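Long-range contacts in fiber KNOB domain (Avirulent turkey hemorrhagic enteritis virus, PDB 4D63), which forms the trimeric head of the turkey adenovirus 3 fibre, binds sialic acid and so probably attaches the virus to sialylated receptors on host cells: residues E134-N139 with I171-I176; S141-V146 with N165-N170. All coordinates share one frame; numbering follows the deposited sequence.

Contact 1: E134-N139 with I171-I176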
ATOM      1  N   GLU A 134       2.647  -3.669 -15.037  1.00 34.41           N
ATOM      2  CA  GLU A 134       2.998  -3.324 -16.376  1.00 38.43           C
ATOM      3  C   GLU A 134       1.884  -3.899 -17.214  1.00 36.55           C
ATOM      4  O   GLU A 134       1.559  -5.072 -17.103  1.00 37.29           O
ATOM      5  CB  GLU A 134       4.360  -3.896 -16.760  1.00 40.52           C
ATOM      6  CG  GLU A 134       4.806  -3.426 -18.124  1.00 42.62           C
ATOM      7  CD  GLU A 134       6.216  -3.830 -18.476  1.00 49.27           C
ATOM      8  OE1 GLU A 134       6.841  -4.627 -17.734  1.00 56.71           O
ATOM      9  OE2 GLU A 134       6.693  -3.335 -19.513  1.00 50.22           O
ATOM     10  N   VAL A 135       1.274  -3.038 -18.017  1.00 39.39           N
ATOM     11  CA  VAL A 135       0.099  -3.361 -18.801  1.00 38.71           C
ATOM     12  C   VAL A 135       0.568  -3.395 -20.247  1.00 40.86           C
ATOM     13  O   VAL A 135       1.005  -2.374 -20.766  1.00 39.89           O
ATOM     14  CB  VAL A 135      -0.949  -2.273 -18.588  1.00 42.81           C
ATOM     15  CG1 VAL A 135      -2.085  -2.427 -19.572  1.00 45.75           C
ATOM     16  CG2 VAL A 135      -1.472  -2.332 -17.155  1.00 42.26           C
ATOM     17  N   ILE A 136       0.553  -4.581 -20.861  1.00 40.22           N
ATOM     18  CA  ILE A 136       1.038  -4.767 -22.234  1.00 40.19           C
ATOM     19  C   ILE A 136      -0.166  -4.717 -23.189  1.00 38.55           C
ATOM     20  O   ILE A 136      -1.092  -5.529 -23.046  1.00 36.93           O
ATOM     21  CB  ILE A 136       1.702  -6.157 -22.476  1.00 42.16           C
ATOM     22  CG1 ILE A 136       2.578  -6.643 -21.329  1.00 43.62           C
ATOM     23  CG2 ILE A 136       2.504  -6.152 -23.771  1.00 46.28           C
ATOM     24  CD1 ILE A 136       3.692  -5.718 -21.000  1.00 43.13           C
ATOM     25  N   LEU A 137      -0.141  -3.803 -24.160  1.00 38.35           N
ATOM     26  CA  LEU A 137      -1.202  -3.713 -25.170  1.00 41.38           C
ATOM     27  C   LEU A 137      -0.989  -4.722 -26.297  1.00 44.54           C
ATOM     28  O   LEU A 137       0.114  -5.266 -26.465  1.00 40.10           O
ATOM     29  CB  LEU A 137      -1.267  -2.296 -25.745  1.00 42.79           C
ATOM     30  CG  LEU A 137      -1.626  -1.169 -24.784  1.00 44.89           C
ATOM     31  CD1 LEU A 137      -1.907   0.102 -25.552  1.00 48.66           C
ATOM     32  CD2 LEU A 137      -2.839  -1.531 -23.952  1.00 48.99           C
ATOM     33  N   GLU A 138      -2.031  -4.957 -27.095  1.00 50.17           N
ATOM     34  CA  GLU A 138      -1.935  -5.899 -28.235  1.00 54.47           C
ATOM     35  C   GLU A 138      -0.867  -5.542 -29.289  1.00 50.33           C
ATOM     36  O   GLU A 138      -0.313  -6.439 -29.926  1.00 48.08           O
ATOM     37  CB  GLU A 138      -3.300  -6.132 -28.890  1.00 60.27           C
ATOM     38  CG  GLU A 138      -3.961  -7.410 -28.367  1.00 68.34           C
ATOM     39  CD  GLU A 138      -5.472  -7.425 -28.501  1.00 75.90           C
ATOM     40  OE1 GLU A 138      -6.016  -6.671 -29.338  1.00 78.14           O
ATOM     41  OE2 GLU A 138      -6.113  -8.201 -27.753  1.00 82.30           O
ATOM     42  N   ASN A 139      -0.569  -4.252 -29.429  1.00 52.67           N
ATOM     43  CA  ASN A 139       0.487  -3.764 -30.320  1.00 56.35           C
ATOM     44  C   ASN A 139       1.860  -3.743 -29.630  1.00 56.79           C
ATOM     45  O   ASN A 139       2.779  -3.034 -30.064  1.00 57.13           O
ATOM     46  CB  ASN A 139       0.140  -2.356 -30.810  1.00 56.84           C
ATOM     47  CG  ASN A 139       0.171  -1.329 -29.698  1.00 61.63           C
ATOM     48  OD1 ASN A 139       0.464  -1.660 -28.550  1.00 63.65           O
ATOM     49  ND2 ASN A 139      -0.154  -0.078 -30.022  1.00 61.59           N
ATOM     50  N   ILE A 171      -5.771  -4.532 -23.866  1.00 60.70           N
ATOM     51  CA  ILE A 171      -4.710  -5.145 -23.072  1.00 59.03           C
ATOM     52  C   ILE A 171      -4.567  -6.628 -23.413  1.00 55.56           C
ATOM     53  O   ILE A 171      -5.546  -7.373 -23.426  1.00 58.16           O
ATOM     54  CB  ILE A 171      -4.968  -4.880 -21.568  1.00 58.94           C
ATOM     55  CG1 ILE A 171      -4.752  -3.387 -21.303  1.00 60.19           C
ATOM     56  CG2 ILE A 171      -4.052  -5.689 -20.661  1.00 55.79           C
ATOM     57  CD1 ILE A 171      -5.241  -2.926 -19.951  1.00 61.65           C
ATOM     58  N   LYS A 172      -3.330  -7.021 -23.719  1.00 50.72           N
ATOM     59  CA  LYS A 172      -2.944  -8.411 -23.961  1.00 51.38           C
ATOM     60  C   LYS A 172      -2.566  -9.084 -22.613  1.00 45.23           C
ATOM     61  O   LYS A 172      -2.778 -10.275 -22.386  1.00 39.44           O
ATOM     62  CB  LYS A 172      -1.729  -8.418 -24.917  1.00 57.67           C
ATOM     63  CG  LYS A 172      -1.311  -9.779 -25.487  1.00 71.02           C
ATOM     64  CD  LYS A 172       0.212 -10.007 -25.478  1.00 79.53           C
ATOM     65  CE  LYS A 172       0.988  -9.056 -26.394  1.00 84.60           C
ATOM     66  NZ  LYS A 172       0.660  -9.257 -27.836  1.00 89.74           N
ATOM     67  N   MET A 173      -1.994  -8.307 -21.711  1.00 38.55           N
ATOM     68  CA  MET A 173      -1.386  -8.909 -20.549  1.00 39.98           C
ATOM     69  C   MET A 173      -1.147  -7.849 -19.487  1.00 34.59           C
ATOM     70  O   MET A 173      -0.827  -6.698 -19.804  1.00 36.92           O
ATOM     71  CB  MET A 173      -0.072  -9.595 -20.964  1.00 41.19           C
ATOM     72  CG  MET A 173       0.806 -10.084 -19.821  1.00 49.93           C
ATOM     73  SD  MET A 173       2.313 -10.926 -20.365  1.00 51.06           S
ATOM     74  CE  MET A 173       1.876 -12.651 -20.365  1.00 56.17           C
ATOM     75  N   ILE A 174      -1.314  -8.251 -18.239  1.00 29.86           N
ATOM     76  CA  ILE A 174      -0.972  -7.442 -17.101  1.00 33.19           C
ATOM     77  C   ILE A 174       0.074  -8.230 -16.330  1.00 34.09           C
ATOM     78  O   ILE A 174      -0.157  -9.407 -15.993  1.00 34.89           O
ATOM     79  CB  ILE A 174      -2.228  -7.191 -16.228  1.00 34.26           C
ATOM     80  CG1 ILE A 174      -3.250  -6.378 -17.037  1.00 38.36           C
ATOM     81  CG2 ILE A 174      -1.890  -6.448 -14.962  1.00 33.52           C
ATOM     82  CD1 ILE A 174      -4.584  -6.173 -16.363  1.00 37.85           C
ATOM     83  N   LYS A 175       1.206  -7.590 -16.054  1.00 32.40           N
ATOM     84  CA  LYS A 175       2.221  -8.136 -15.148  1.00 35.34           C
ATOM     85  C   LYS A 175       2.212  -7.417 -13.794  1.00 35.23           C
ATOM     86  O   LYS A 175       2.333  -6.184 -13.726  1.00 33.50           O
ATOM     87  CB  LYS A 175       3.600  -7.955 -15.744  1.00 40.78           C
ATOM     88  CG  LYS A 175       3.834  -8.635 -17.082  1.00 43.52           C
ATOM     89  CD  LYS A 175       5.305  -8.520 -17.469  1.00 48.34           C
ATOM     90  CE  LYS A 175       5.565  -9.126 -18.841  1.00 55.35           C
ATOM     91  NZ  LYS A 175       6.661 -10.124 -18.799  1.00 59.75           N
ATOM     92  N   ILE A 176       2.022  -8.169 -12.721  1.00 33.31           N
ATOM     93  CA  ILE A 176       2.155  -7.631 -11.379  1.00 31.19           C
ATOM     94  C   ILE A 176       3.593  -7.846 -10.973  1.00 31.68           C
ATOM     95  O   ILE A 176       4.023  -8.978 -10.816  1.00 28.28           O
ATOM     96  CB  ILE A 176       1.204  -8.319 -10.388  1.00 32.39           C
ATOM     97  CG1 ILE A 176      -0.242  -8.123 -10.840  1.00 31.01           C
ATOM     98  CG2 ILE A 176       1.409  -7.774  -8.966  1.00 31.01           C
ATOM     99  CD1 ILE A 176      -1.209  -8.959 -10.059  1.00 33.49           C
TER

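Contact 2: S141-V146 with N165-N170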
ATOM      1  N   SER A 141       3.083  -2.217 -27.157  1.00 44.47           N
ATOM      2  CA  SER A 141       3.398  -1.090 -26.265  1.00 47.38           C
ATOM      3  C   SER A 141       2.961  -1.470 -24.837  1.00 48.68           C
ATOM      4  O   SER A 141       2.127  -2.386 -24.643  1.00 44.36           O
ATOM      5  CB  SER A 141       2.750   0.230 -26.716  1.00 50.70           C
ATOM      6  OG  SER A 141       1.422   0.022 -27.138  1.00 51.84           O
ATOM      7  N   SER A 142       3.555  -0.796 -23.851  1.00 44.23           N
ATOM      8  CA  SER A 142       3.333  -1.132 -22.467  1.00 47.27           C
ATOM      9  C   SER A 142       3.371   0.123 -21.615  1.00 48.36           C
ATOM     10  O   SER A 142       4.038   1.110 -21.962  1.00 44.96           O
ATOM     11  CB  SER A 142       4.356  -2.187 -21.978  1.00 48.25           C
ATOM     12  OG  SER A 142       5.531  -1.612 -21.429  1.00 49.21           O
ATOM     13  N   PHE A 143       2.624   0.077 -20.507  1.00 46.43           N
ATOM     14  CA  PHE A 143       2.529   1.195 -19.580  1.00 46.46           C
ATOM     15  C   PHE A 143       2.745   0.705 -18.157  1.00 43.86           C
ATOM     16  O   PHE A 143       2.152  -0.286 -17.719  1.00 38.76           O
ATOM     17  CB  PHE A 143       1.177   1.909 -19.765  1.00 50.37           C
ATOM     18  CG  PHE A 143       0.981   2.410 -21.173  1.00 54.63           C
ATOM     19  CD1 PHE A 143       0.567   1.539 -22.183  1.00 54.69           C
ATOM     20  CD2 PHE A 143       1.300   3.723 -21.509  1.00 55.77           C
ATOM     21  CE1 PHE A 143       0.447   1.972 -23.494  1.00 56.71           C
ATOM     22  CE2 PHE A 143       1.174   4.164 -22.821  1.00 55.06           C
ATOM     23  CZ  PHE A 143       0.748   3.288 -23.811  1.00 55.95           C
ATOM     24  N   ILE A 144       3.621   1.389 -17.445  1.00 40.48           N
ATOM     25  CA  ILE A 144       3.830   1.121 -16.052  1.00 42.38           C
ATOM     26  C   ILE A 144       2.832   1.962 -15.299  1.00 39.88           C
ATOM     27  O   ILE A 144       2.732   3.170 -15.552  1.00 41.17           O
ATOM     28  CB  ILE A 144       5.255   1.513 -15.607  1.00 47.37           C
ATOM     29  CG1 ILE A 144       6.304   0.743 -16.416  1.00 53.11           C
ATOM     30  CG2 ILE A 144       5.440   1.303 -14.099  1.00 45.16           C
ATOM     31  CD1 ILE A 144       6.327  -0.752 -16.127  1.00 56.46           C
ATOM     32  N   GLN A 145       2.150   1.335 -14.338  1.00 38.33           N
ATOM     33  CA  GLN A 145       1.079   1.959 -13.560  1.00 36.31           C
ATOM     34  C   GLN A 145       1.082   1.489 -12.137  1.00 34.73           C
ATOM     35  O   GLN A 145       1.522   0.382 -11.851  1.00 31.57           O
ATOM     36  CB  GLN A 145      -0.282   1.578 -14.153  1.00 39.97           C
ATOM     37  CG  GLN A 145      -0.567   2.258 -15.479  1.00 41.15           C
ATOM     38  CD  GLN A 145      -1.866   1.821 -16.101  1.00 44.09           C
ATOM     39  OE1 GLN A 145      -2.560   0.957 -15.574  1.00 49.36           O
ATOM     40  NE2 GLN A 145      -2.192   2.401 -17.250  1.00 43.84           N
ATOM     41  N   VAL A 146       0.556   2.334 -11.251  1.00 35.16           N
ATOM     42  CA  VAL A 146       0.095   1.905  -9.938  1.00 34.69           C
ATOM     43  C   VAL A 146      -1.287   1.256 -10.088  1.00 37.25           C
ATOM     44  O   VAL A 146      -2.286   1.928 -10.454  1.00 38.80           O
ATOM     45  CB  VAL A 146      -0.006   3.062  -8.945  1.00 37.36           C
ATOM     46  CG1 VAL A 146      -0.323   2.537  -7.552  1.00 33.27           C
ATOM     47  CG2 VAL A 146       1.292   3.887  -8.958  1.00 39.47           C
ATOM     48  N   ASN A 165      -5.293   2.244 -14.812  1.00 38.77           N
ATOM     49  CA  ASN A 165      -5.638   3.457 -15.504  1.00 41.51           C
ATOM     50  C   ASN A 165      -5.988   3.175 -16.974  1.00 41.26           C
ATOM     51  O   ASN A 165      -5.648   2.106 -17.518  1.00 34.64           O
ATOM     52  CB  ASN A 165      -4.454   4.437 -15.482  1.00 45.07           C
ATOM     53  CG  ASN A 165      -3.848   4.638 -14.102  1.00 49.65           C
ATOM     54  OD1 ASN A 165      -2.611   4.717 -13.962  1.00 58.64           O
ATOM     55  ND2 ASN A 165      -4.694   4.757 -13.087  1.00 48.11           N
ATOM     56  N   PRO A 166      -6.612   4.162 -17.643  1.00 42.93           N
ATOM     57  CA  PRO A 166      -6.888   4.019 -19.075  1.00 45.87           C
ATOM     58  C   PRO A 166      -5.636   3.798 -19.914  1.00 44.71           C
ATOM     59  O   PRO A 166      -4.605   4.421 -19.668  1.00 43.87           O
ATOM     60  CB  PRO A 166      -7.526   5.371 -19.457  1.00 45.10           C
ATOM     61  CG  PRO A 166      -7.986   5.976 -18.173  1.00 47.13           C
ATOM     62  CD  PRO A 166      -7.024   5.489 -17.134  1.00 45.74           C
ATOM     63  N   VAL A 167      -5.737   2.928 -20.909  1.00 49.73           N
ATOM     64  CA  VAL A 167      -4.657   2.772 -21.896  1.00 51.73           C
ATOM     65  C   VAL A 167      -5.221   2.887 -23.320  1.00 54.88           C
ATOM     66  O   VAL A 167      -6.375   2.488 -23.572  1.00 46.98           O
ATOM     67  CB  VAL A 167      -3.888   1.441 -21.741  1.00 49.91           C
ATOM     68  CG1 VAL A 167      -3.131   1.414 -20.417  1.00 53.53           C
ATOM     69  CG2 VAL A 167      -4.832   0.257 -21.841  1.00 51.52           C
ATOM     70  N   PRO A 168      -4.407   3.438 -24.248  1.00 57.91           N
ATOM     71  CA  PRO A 168      -4.793   3.637 -25.643  1.00 58.23           C
ATOM     72  C   PRO A 168      -4.646   2.354 -26.439  1.00 61.08           C
ATOM     73  O   PRO A 168      -3.750   2.230 -27.280  1.00 58.05           O
ATOM     74  CB  PRO A 168      -3.800   4.693 -26.126  1.00 58.68           C
ATOM     75  CG  PRO A 168      -2.585   4.447 -25.317  1.00 60.53           C
ATOM     76  CD  PRO A 168      -3.081   4.029 -23.964  1.00 57.60           C
ATOM     77  N   GLY A 169      -5.515   1.401 -26.130  1.00 58.68           N
ATOM     78  CA  GLY A 169      -5.536   0.121 -26.805  1.00 59.71           C
ATOM     79  C   GLY A 169      -6.160  -0.916 -25.902  1.00 56.47           C
ATOM     80  O   GLY A 169      -6.465  -0.622 -24.756  1.00 55.04           O
ATOM     81  N   ASN A 170      -6.387  -2.105 -26.455  1.00 55.90           N
ATOM     82  CA  ASN A 170      -6.776  -3.287 -25.694  1.00 59.25           C
ATOM     83  C   ASN A 170      -5.560  -3.982 -25.059  1.00 60.10           C
ATOM     84  O   ASN A 170      -4.482  -4.066 -25.666  1.00 46.92           O
ATOM     85  CB  ASN A 170      -7.485  -4.309 -26.588  1.00 62.27           C
ATOM     86  CG  ASN A 170      -8.855  -3.848 -27.048  1.00 70.20           C
ATOM     87  OD1 ASN A 170      -9.411  -2.858 -26.560  1.00 63.35           O
ATOM     88  ND2 ASN A 170      -9.416  -4.583 -27.996  1.00 74.38           N
TER
HETATM   89  O   HOH W   1      -0.040   5.030 -12.603  1.00 40.04           O
HETATM   90  O   HOH W   2      -2.737   4.860 -10.460  1.00 40.23           O

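Contact 1: E134-N139 with I171-I176
The flat carbonyl group of I136 receives two backbone N-H groups in its own plane, one from K172 at 2.8 Å (N to O) and a longer one from M173 at 3.2 Å (N to O). Above and below that row of bonds the side chains divide between two faces. On one face lie V135 and I174, both buried, with the partly exposed I171 reaching V135 from beyond the bulge; on the other, E134 pairs with K175 and I136 with M173. The flat carboxylate of E134 stands alongside the lysine stem, OE1 lying 4.2 Å from K175 CD. Its charge does not meet K175 NZ: E134 OE2 is hydrogen-bonded to S142 OG, while K175 NZ forms a salt bridge with E99. Long polar chains suit this more open face, their methylenes packing beside a neighbour while their ends go to separate partners.

Strands 129-137 and 171-176 are antiparallel neighbours in the all-beta head domain, and the double grip on I136 O marks a classic beta bulge. K172 and M173 both face I136, so the register slips by one and L137 pairs with I171 as the chain turns a corner at K172. I136 N closes the bulge by donating to M173 O at 2.7 Å, and regular pairing continues beyond it, where E134 and K175 exchange two bonds.

V135, beta-branched and apolar, suits the buried face. With V135 CG1 anti to the backbone N (chi1 170°), this methyl presses on I171 CD1 at 3.2 Å, a separation so tight that its value is doubtful. L137 CD2 reaches I171 CG1 from another direction, at 3.8 Å. The K172 chain, bent at three torsions, carries CE to 3.9 Å from L137 O, and its ammonium has a weak hydrogen bond to N140 OD1.

Contact 2: S141-V146 with N165-N170
N165 OD1 accepts a hydrogen bond from water 1 at 2.9 Å (OD1 to water O), and the same water takes the N-H of V146. A second water mirrors this link, donating to V146 O at 3.0 Å (O to water O) and accepting from N165 ND2. An asparagine fits here, since one short amide offers an acceptor and a donor to waters on the backbone of V146, which lies too far for a direct bond.

The setting is the antiparallel beta fold of the fibre head: the irregular loop between strands 157-163 and 171-176 runs back along strand 142-154, almost antiparallel to it, yet too distant for backbone pairing. F143 and Q145 point toward the loop and bridge the gap with their side chains. Beyond CG the Q145 chain is extended (chi2 177°), which slides its amide past N165 in the opposite direction, the two amide planes 49° apart. Q145 OE1 accepts from N165 N at 3.1 Å, although the position of OE1 is less certain, and Q145 NE2 gives a weak bond to N165 O at 3.5 Å. A glutamine, with acceptor and donor on one amide, can address both the N-H and the C=O of N165, the second only weakly. The V146 side chain packs on F148 of the second subunit and V146 of the third, placing this end at the trimer interface.

Further along the loop, toward P168, apolar groups take over. The branched V167 suits its corner, CG1 touching both the Q145 amide, 3.4 Å from NE2, and the F143 ring at CD1. P168, centre of an inverse gamma turn, sets a rigid apolar ring obliquely against the broad phenyl ring, P168 CG lying 3.8 Å from F143 CZ.

Overall arrangement
Contacts 1 and 2 have centres about 7 Å apart, and along the chain contact 2 is nested within the loop closed by contact 1. They share a seam: strands 129-137 and 142-154 follow each other and pair, V135 N bonding to F143 O at 2.9 Å. L137 joins them on the loop side, its CD2 lying 3.4 Å from V167 CG2. At N170 the loop of contact 2 passes directly into I171 of contact 1, having covered strand 142-154. The sialic acid pocket, which includes E125 and residues T152 to G156, involves neither contact's segments, but strand 142-154 runs from contact 2 to T152, V153 and K154 of that pocket.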